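Local coordinates for glycosyl hydrolases family 31 family protein (Aspergillus niger, PDB 6DRU) that removes alpha-linked xylose from the non-reducing terminal glucose of xyloglucan oligosaccharides, at residues D168-V180 against V466-R478. Numbering follows the deposited sequence.
With XYS (alpha-D-xylopyranose), chain N.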
ATOM      1  N   ASP A 168     -21.734  -1.665  -6.852  1.00 65.27           N
ATOM      2  CA  ASP A 168     -20.293  -1.811  -6.985  1.00 69.56           C
ATOM      3  C   ASP A 168     -19.907  -1.856  -8.458  1.00 63.35           C
ATOM      4  O   ASP A 168     -20.573  -2.502  -9.271  1.00 66.03           O
ATOM      5  CB  ASP A 168     -19.818  -3.080  -6.280  1.00 56.59           C
ATOM      6  CG  ASP A 168     -20.339  -3.188  -4.862  1.00 78.02           C
ATOM      7  OD1 ASP A 168     -20.171  -2.216  -4.094  1.00 82.11           O
ATOM      8  OD2 ASP A 168     -20.923  -4.238  -4.518  1.00 82.77           O
ATOM      9  N   MET A 169     -18.824  -1.164  -8.803  1.00 59.51           N
ATOM     10  CA  MET A 169     -18.358  -1.115 -10.189  1.00 68.12           C
ATOM     11  C   MET A 169     -17.279  -2.173 -10.420  1.00 63.27           C
ATOM     12  O   MET A 169     -16.106  -1.884 -10.656  1.00 69.52           O
ATOM     13  CB  MET A 169     -17.861   0.284 -10.531  1.00 60.23           C
ATOM     14  CG  MET A 169     -18.978   1.297 -10.690  1.00 55.46           C
ATOM     15  SD  MET A 169     -18.419   2.796 -11.511  1.00 75.53           S
ATOM     16  CE  MET A 169     -17.952   3.791 -10.102  1.00 60.67           C
ATOM     17  N   VAL A 170     -17.713  -3.429 -10.350  1.00 60.86           N
ATOM     18  CA  VAL A 170     -16.869  -4.581 -10.647  1.00 63.14           C
ATOM     19  C   VAL A 170     -17.697  -5.549 -11.482  1.00 60.90           C
ATOM     20  O   VAL A 170     -18.800  -5.936 -11.084  1.00 64.06           O
ATOM     21  CB  VAL A 170     -16.324  -5.257  -9.372  1.00 44.17           C
ATOM     22  CG1 VAL A 170     -17.425  -5.449  -8.343  1.00 59.51           C
ATOM     23  CG2 VAL A 170     -15.667  -6.585  -9.713  1.00 63.41           C
ATOM     24  N   ASN A 171     -17.175  -5.924 -12.645  1.00 63.53           N
ATOM     25  CA  ASN A 171     -17.947  -6.693 -13.611  1.00 55.22           C
ATOM     26  C   ASN A 171     -17.916  -8.183 -13.298  1.00 54.22           C
ATOM     27  O   ASN A 171     -16.886  -8.727 -12.890  1.00 59.73           O
ATOM     28  CB  ASN A 171     -17.410  -6.457 -15.023  1.00 56.70           C
ATOM     29  CG  ASN A 171     -17.595  -5.027 -15.486  1.00 65.36           C
ATOM     30  OD1 ASN A 171     -18.256  -4.229 -14.822  1.00 70.10           O
ATOM     31  ND2 ASN A 171     -17.013  -4.696 -16.633  1.00 62.52           N
ATOM     32  N   PHE A 172     -19.059  -8.837 -13.489  1.00 61.36           N
ATOM     33  CA  PHE A 172     -19.143 -10.293 -13.498  1.00 59.07           C
ATOM     34  C   PHE A 172     -20.411 -10.689 -14.248  1.00 61.50           C
ATOM     35  O   PHE A 172     -21.170  -9.834 -14.712  1.00 60.04           O
ATOM     36  CB  PHE A 172     -19.090 -10.884 -12.083  1.00 51.95           C
ATOM     37  CG  PHE A 172     -20.136 -10.350 -11.144  1.00 60.11           C
ATOM     38  CD1 PHE A 172     -21.415 -10.884 -11.126  1.00 55.55           C
ATOM     39  CD2 PHE A 172     -19.825  -9.338 -10.251  1.00 55.72           C
ATOM     40  CE1 PHE A 172     -22.370 -10.404 -10.250  1.00 51.41           C
ATOM     41  CE2 PHE A 172     -20.775  -8.851  -9.373  1.00 55.06           C
ATOM     42  CZ  PHE A 172     -22.049  -9.384  -9.373  1.00 58.88           C
ATOM     43  N   ASN A 173     -20.617 -12.000 -14.378  1.00 62.21           N
ATOM     44  CA  ASN A 173     -21.696 -12.558 -15.189  1.00 68.02           C
ATOM     45  C   ASN A 173     -23.044 -11.934 -14.841  1.00 63.26           C
ATOM     46  O   ASN A 173     -23.498 -12.014 -13.696  1.00 64.32           O
ATOM     47  CB  ASN A 173     -21.747 -14.076 -14.993  1.00 63.81           C
ATOM     48  CG  ASN A 173     -22.489 -14.789 -16.110  1.00 66.54           C
ATOM     49  OD1 ASN A 173     -23.455 -14.266 -16.664  1.00 67.30           O
ATOM     50  ND2 ASN A 173     -22.036 -15.993 -16.444  1.00 57.74           N
ATOM     51  N   SER A 174     -23.666 -11.304 -15.843  1.00 61.89           N
ATOM     52  CA  SER A 174     -24.995 -10.678 -15.805  1.00 58.08           C
ATOM     53  C   SER A 174     -25.005  -9.337 -15.080  1.00 63.62           C
ATOM     54  O   SER A 174     -26.091  -8.784 -14.847  1.00 62.57           O
ATOM     55  CB  SER A 174     -26.051 -11.585 -15.166  1.00 57.67           C
ATOM     56  OG  SER A 174     -25.983 -11.515 -13.752  1.00 49.12           O
ATOM     57  N   TYR A 175     -23.845  -8.790 -14.723  1.00 66.23           N
ATOM     58  CA  TYR A 175     -23.752  -7.585 -13.901  1.00 57.23           C
ATOM     59  C   TYR A 175     -22.787  -6.618 -14.583  1.00 59.36           C
ATOM     60  O   TYR A 175     -21.568  -6.797 -14.508  1.00 62.26           O
ATOM     61  CB  TYR A 175     -23.294  -7.938 -12.489  1.00 56.21           C
ATOM     62  CG  TYR A 175     -23.295  -6.798 -11.493  1.00 59.51           C
ATOM     63  CD1 TYR A 175     -24.475  -6.355 -10.913  1.00 65.36           C
ATOM     64  CD2 TYR A 175     -22.110  -6.184 -11.116  1.00 57.29           C
ATOM     65  CE1 TYR A 175     -24.476  -5.321  -9.992  1.00 61.16           C
ATOM     66  CE2 TYR A 175     -22.100  -5.149 -10.200  1.00 62.77           C
ATOM     67  CZ  TYR A 175     -23.284  -4.722  -9.641  1.00 66.24           C
ATOM     68  OH  TYR A 175     -23.274  -3.694  -8.728  1.00 66.63           O
ATOM     69  N   ILE A 176     -23.328  -5.601 -15.248  1.00 58.45           N
ATOM     70  CA  ILE A 176     -22.513  -4.621 -15.964  1.00 55.37           C
ATOM     71  C   ILE A 176     -22.740  -3.240 -15.360  1.00 61.09           C
ATOM     72  O   ILE A 176     -23.494  -2.436 -15.926  1.00 63.88           O
ATOM     73  CB  ILE A 176     -22.836  -4.612 -17.465  1.00 52.59           C
ATOM     74  CG1 ILE A 176     -22.964  -6.039 -17.998  1.00 51.04           C
ATOM     75  CG2 ILE A 176     -21.760  -3.857 -18.233  1.00 53.86           C
ATOM     76  CD1 ILE A 176     -23.624  -6.116 -19.355  1.00 47.14           C
ATOM     77  N   PRO A 177     -22.113  -2.919 -14.228  1.00 62.10           N
ATOM     78  CA  PRO A 177     -22.320  -1.596 -13.622  1.00 60.74           C
ATOM     79  C   PRO A 177     -21.708  -0.502 -14.484  1.00 63.70           C
ATOM     80  O   PRO A 177     -20.522  -0.545 -14.820  1.00 76.93           O
ATOM     81  CB  PRO A 177     -21.616  -1.713 -12.267  1.00 61.35           C
ATOM     82  CG  PRO A 177     -20.583  -2.768 -12.478  1.00 59.34           C
ATOM     83  CD  PRO A 177     -21.178  -3.746 -13.448  1.00 59.38           C
ATOM     84  N   THR A 178     -22.530   0.481 -14.843  1.00 56.58           N
ATOM     85  CA  THR A 178     -22.093   1.586 -15.685  1.00 56.41           C
ATOM     86  C   THR A 178     -22.622   2.897 -15.116  1.00 55.44           C
ATOM     87  O   THR A 178     -23.841   3.090 -15.040  1.00 57.29           O
ATOM     88  CB  THR A 178     -22.573   1.392 -17.125  1.00 63.52           C
ATOM     89  OG1 THR A 178     -22.086   0.143 -17.630  1.00 57.86           O
ATOM     90  CG2 THR A 178     -22.071   2.520 -18.014  1.00 62.96           C
ATOM     91  N   PRO A 179     -21.749   3.821 -14.715  1.00 59.99           N
ATOM     92  CA  PRO A 179     -22.203   5.050 -14.040  1.00 56.37           C
ATOM     93  C   PRO A 179     -22.771   6.084 -15.010  1.00 57.54           C
ATOM     94  O   PRO A 179     -22.235   7.181 -15.187  1.00 57.58           O
ATOM     95  CB  PRO A 179     -20.923   5.528 -13.344  1.00 49.22           C
ATOM     96  CG  PRO A 179     -19.833   5.086 -14.259  1.00 54.36           C
ATOM     97  CD  PRO A 179     -20.283   3.771 -14.849  1.00 61.67           C
ATOM     98  N   VAL A 180     -23.882   5.728 -15.650  1.00 53.55           N
ATOM     99  CA  VAL A 180     -24.661   6.638 -16.483  1.00 55.79           C
ATOM    100  C   VAL A 180     -26.111   6.492 -16.044  1.00 55.51           C
ATOM    101  O   VAL A 180     -26.707   5.422 -16.216  1.00 60.76           O
ATOM    102  CB  VAL A 180     -24.511   6.337 -17.982  1.00 52.75           C
ATOM    103  CG1 VAL A 180     -25.481   7.182 -18.792  1.00 43.31           C
ATOM    104  CG2 VAL A 180     -23.081   6.578 -18.434  1.00 48.29           C
ATOM    105  N   VAL A 466     -22.467  -8.218 -36.816  1.00 61.07           N
ATOM    106  CA  VAL A 466     -22.645  -7.865 -35.414  1.00 66.09           C
ATOM    107  C   VAL A 466     -21.761  -8.753 -34.551  1.00 61.83           C
ATOM    108  O   VAL A 466     -21.205  -9.754 -35.003  1.00 62.74           O
ATOM    109  CB  VAL A 466     -24.114  -7.980 -34.957  1.00 64.68           C
ATOM    110  CG1 VAL A 466     -25.027  -7.192 -35.872  1.00 59.18           C
ATOM    111  CG2 VAL A 466     -24.531  -9.441 -34.907  1.00 54.86           C
ATOM    112  N   SER A 467     -21.636  -8.359 -33.285  1.00 61.06           N
ATOM    113  CA  SER A 467     -20.982  -9.162 -32.267  1.00 54.25           C
ATOM    114  C   SER A 467     -21.913  -9.290 -31.071  1.00 69.12           C
ATOM    115  O   SER A 467     -22.726  -8.402 -30.800  1.00 68.35           O
ATOM    116  CB  SER A 467     -19.641  -8.557 -31.829  1.00 56.49           C
ATOM    117  OG  SER A 467     -19.834  -7.393 -31.046  1.00 56.56           O
ATOM    118  N   LEU A 468     -21.799 -10.409 -30.363  1.00 62.29           N
ATOM    119  CA  LEU A 468     -22.628 -10.694 -29.198  1.00 58.94           C
ATOM    120  C   LEU A 468     -21.739 -10.636 -27.963  1.00 58.00           C
ATOM    121  O   LEU A 468     -20.868 -11.493 -27.777  1.00 63.27           O
ATOM    122  CB  LEU A 468     -23.310 -12.054 -29.336  1.00 58.82           C
ATOM    123  CG  LEU A 468     -24.223 -12.527 -28.203  1.00 53.53           C
ATOM    124  CD1 LEU A 468     -25.354 -11.541 -27.962  1.00 45.73           C
ATOM    125  CD2 LEU A 468     -24.779 -13.902 -28.521  1.00 52.39           C
ATOM    126  N   SER A 469     -21.956  -9.625 -27.126  1.00 53.83           N
ATOM    127  CA  SER A 469     -21.142  -9.388 -25.944  1.00 52.14           C
ATOM    128  C   SER A 469     -21.991  -9.499 -24.686  1.00 56.48           C
ATOM    129  O   SER A 469     -23.192  -9.211 -24.698  1.00 60.93           O
ATOM    130  CB  SER A 469     -20.477  -8.005 -26.005  1.00 53.00           C
ATOM    131  OG  SER A 469     -19.936  -7.639 -24.748  1.00 54.92           O
ATOM    132  N   ARG A 470     -21.351  -9.914 -23.593  1.00 54.51           N
ATOM    133  CA  ARG A 470     -22.008 -10.050 -22.300  1.00 51.25           C
ATOM    134  C   ARG A 470     -21.679  -8.910 -21.347  1.00 54.11           C
ATOM    135  O   ARG A 470     -22.158  -8.912 -20.209  1.00 54.89           O
ATOM    136  CB  ARG A 470     -21.626 -11.383 -21.652  1.00 51.57           C
ATOM    137  CG  ARG A 470     -22.701 -11.983 -20.764  1.00 55.80           C
ATOM    138  CD  ARG A 470     -22.245 -13.311 -20.189  1.00 59.07           C
ATOM    139  NE  ARG A 470     -21.091 -13.160 -19.311  1.00 58.73           N
ATOM    140  CZ  ARG A 470     -20.372 -14.176 -18.847  1.00 64.67           C
ATOM    141  NH1 ARG A 470     -20.687 -15.420 -19.185  1.00 57.23           N
ATOM    142  NH2 ARG A 470     -19.337 -13.949 -18.052  1.00 60.14           N
ATOM    143  N   SER A 471     -20.870  -7.945 -21.777  1.00 53.59           N
ATOM    144  CA  SER A 471     -20.466  -6.846 -20.916  1.00 48.63           C
ATOM    145  C   SER A 471     -20.138  -5.636 -21.782  1.00 56.82           C
ATOM    146  O   SER A 471     -20.133  -5.708 -23.014  1.00 53.18           O
ATOM    147  CB  SER A 471     -19.276  -7.241 -20.036  1.00 53.32           C
ATOM    148  OG  SER A 471     -19.048  -6.283 -19.017  1.00 54.86           O
ATOM    149  N   GLY A 472     -19.858  -4.524 -21.118  1.00 49.36           N
ATOM    150  CA  GLY A 472     -19.568  -3.291 -21.820  1.00 41.79           C
ATOM    151  C   GLY A 472     -19.371  -2.175 -20.826  1.00 54.48           C
ATOM    152  O   GLY A 472     -19.112  -2.423 -19.647  1.00 62.39           O
ATOM    153  N   TYR A 473     -19.506  -0.940 -21.299  1.00 47.13           N
ATOM    154  CA  TYR A 473     -19.340   0.198 -20.404  1.00 50.89           C
ATOM    155  C   TYR A 473     -19.954   1.436 -21.055  1.00 54.32           C
ATOM    156  O   TYR A 473     -20.848   1.324 -21.902  1.00 52.91           O
ATOM    157  CB  TYR A 473     -17.855   0.388 -20.048  1.00 51.80           C
ATOM    158  CG  TYR A 473     -17.640   1.132 -18.752  1.00 58.41           C
ATOM    159  CD1 TYR A 473     -18.266   0.717 -17.583  1.00 60.54           C
ATOM    160  CD2 TYR A 473     -16.817   2.248 -18.695  1.00 53.28           C
ATOM    161  CE1 TYR A 473     -18.079   1.393 -16.394  1.00 63.65           C
ATOM    162  CE2 TYR A 473     -16.621   2.930 -17.507  1.00 57.16           C
ATOM    163  CZ  TYR A 473     -17.255   2.497 -16.360  1.00 65.35           C
ATOM    164  OH  TYR A 473     -17.066   3.168 -15.173  1.00 62.55           O
ATOM    165  N   ILE A 474     -19.475   2.612 -20.644  1.00 57.49           N
ATOM    166  CA  ILE A 474     -20.018   3.871 -21.135  1.00 55.73           C
ATOM    167  C   ILE A 474     -19.840   3.958 -22.642  1.00 59.56           C
ATOM    168  O   ILE A 474     -18.734   3.777 -23.169  1.00 64.94           O
ATOM    169  CB  ILE A 474     -19.338   5.049 -20.421  1.00 52.38           C
ATOM    170  CG1 ILE A 474     -19.520   4.932 -18.907  1.00 57.71           C
ATOM    171  CG2 ILE A 474     -19.889   6.367 -20.919  1.00 44.97           C
ATOM    172  CD1 ILE A 474     -18.696   5.919 -18.112  1.00 49.69           C
ATOM    173  N   GLY A 475     -20.935   4.234 -23.347  1.00 63.09           N
ATOM    174  CA  GLY A 475     -20.871   4.411 -24.783  1.00 60.92           C
ATOM    175  C   GLY A 475     -20.699   3.141 -25.582  1.00 60.81           C
ATOM    176  O   GLY A 475     -20.311   3.206 -26.750  1.00 56.06           O
ATOM    177  N   SER A 476     -20.983   1.978 -24.987  1.00 62.60           N
ATOM    178  CA  SER A 476     -20.858   0.721 -25.717  1.00 63.70           C
ATOM    179  C   SER A 476     -21.811   0.640 -26.901  1.00 59.08           C
ATOM    180  O   SER A 476     -21.603  -0.192 -27.792  1.00 61.21           O
ATOM    181  CB  SER A 476     -21.098  -0.464 -24.778  1.00 63.69           C
ATOM    182  OG  SER A 476     -19.957  -0.736 -23.982  1.00 61.04           O
ATOM    183  N   GLN A 477     -22.845   1.486 -26.938  1.00 58.68           N
ATOM    184  CA  GLN A 477     -23.797   1.453 -28.041  1.00 62.12           C
ATOM    185  C   GLN A 477     -23.181   1.898 -29.360  1.00 61.73           C
ATOM    186  O   GLN A 477     -23.817   1.731 -30.406  1.00 67.22           O
ATOM    187  CB  GLN A 477     -25.015   2.322 -27.722  1.00 55.26           C
ATOM    188  CG  GLN A 477     -24.743   3.816 -27.684  1.00 56.07           C
ATOM    189  CD  GLN A 477     -24.261   4.291 -26.329  1.00 63.80           C
ATOM    190  OE1 GLN A 477     -24.059   3.495 -25.412  1.00 60.02           O
ATOM    191  NE2 GLN A 477     -24.084   5.600 -26.192  1.00 60.45           N
ATOM    192  N   ARG A 478     -21.966   2.449 -29.341  1.00 62.51           N
ATOM    193  CA  ARG A 478     -21.323   2.901 -30.567  1.00 57.57           C
ATOM    194  C   ARG A 478     -20.846   1.752 -31.445  1.00 63.58           C
ATOM    195  O   ARG A 478     -20.449   1.999 -32.588  1.00 66.80           O
ATOM    196  CB  ARG A 478     -20.137   3.805 -30.228  1.00 56.12           C
ATOM    197  CG  ARG A 478     -18.928   3.048 -29.703  1.00 63.58           C
ATOM    198  CD  ARG A 478     -17.806   3.991 -29.306  1.00 59.66           C
ATOM    199  NE  ARG A 478     -18.153   4.783 -28.131  1.00 61.55           N
ATOM    200  CZ  ARG A 478     -17.342   5.667 -27.561  1.00 62.20           C
ATOM    201  NH1 ARG A 478     -16.130   5.878 -28.058  1.00 67.58           N
ATOM    202  NH2 ARG A 478     -17.742   6.343 -26.492  1.00 63.15           N
TER
HETATM  203  C1  XYS N 834     -21.165 -18.750 -20.796  1.00 74.91           C
HETATM  204  C2  XYS N 834     -22.193 -18.000 -21.612  1.00 72.98           C
HETATM  205  C3  XYS N 834     -23.139 -18.993 -22.247  1.00 72.64           C
HETATM  206  C4  XYS N 834     -22.349 -20.029 -23.016  1.00 71.74           C
HETATM  207  C5  XYS N 834     -21.284 -20.618 -22.116  1.00 73.07           C
HETATM  208  O1  XYS N 834     -21.819 -19.509 -19.806  1.00 64.79           O
HETATM  209  O2  XYS N 834     -22.908 -17.119 -20.779  1.00 73.96           O
HETATM  210  O3  XYS N 834     -24.015 -18.322 -23.123  1.00 76.70           O
HETATM  211  O4  XYS N 834     -23.215 -21.053 -23.446  1.00 63.86           O
HETATM  212  O5  XYS N 834     -20.429 -19.599 -21.646  1.00 71.89           O
HETATM  213  O   HOH W   1     -17.118  -2.282 -17.787  1.00 55.69           O
HETATM  214  O   HOH W   2     -21.413 -10.649 -17.993  1.00 56.40           O
HETATM  215  O   HOH W   3     -19.993  -7.205 -16.877  1.00 61.94           O
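Asn173 lays its amide over one face of the Arg470 guanidinium, the two planes 22° apart, with ND2 offset toward the rim. ND2 and NH1 are both donors and not hydrogen-bonded; the flat groups stack. Asn173 bonds elsewhere, OD1 from the backbone N of Asp487, the probable proton donor, and ND2 to Glu404. Arg470 bends at chi3 (64°), turning NH1 to hydrogen-bond xylose O2 at 3.2 Å, in the guanidinium plane, while NH2 forms a salt bridge to Asp398. Arg470 NE donates to a water that also accepts from Ser174 N.

Two more waters each tie a side chain to a backbone carbonyl: one joins Asn171 ND2 to Gly472 O, the other Ser471 OG to Tyr175 O. Ile176 lies along the backbone of 470-472, CD1 against Arg470 O and CG2 3.3 Å from Gly472 O.

Farther from the sugar, Tyr473 receives Pro179 CD obliquely, 3.6 Å from CE1, and meets Pro177 O at its edge; its hydroxyl is tied to Met193 O. Thr178 CG2 and Val180 CG2 both rest on Ile474 CG1, at 3.6 and 4.0 Å.

Ser476 OG accepts a nearly straight bond (172°) from Tyr473 N across the type II turn Tyr473-Ser476. The loop before strand 176-183 of the N-terminal beta domain, and the strand itself, pack on the segment following barrel strand 467-469, where the GH31 TIM barrel presents a sugar-binding arginine at its active site.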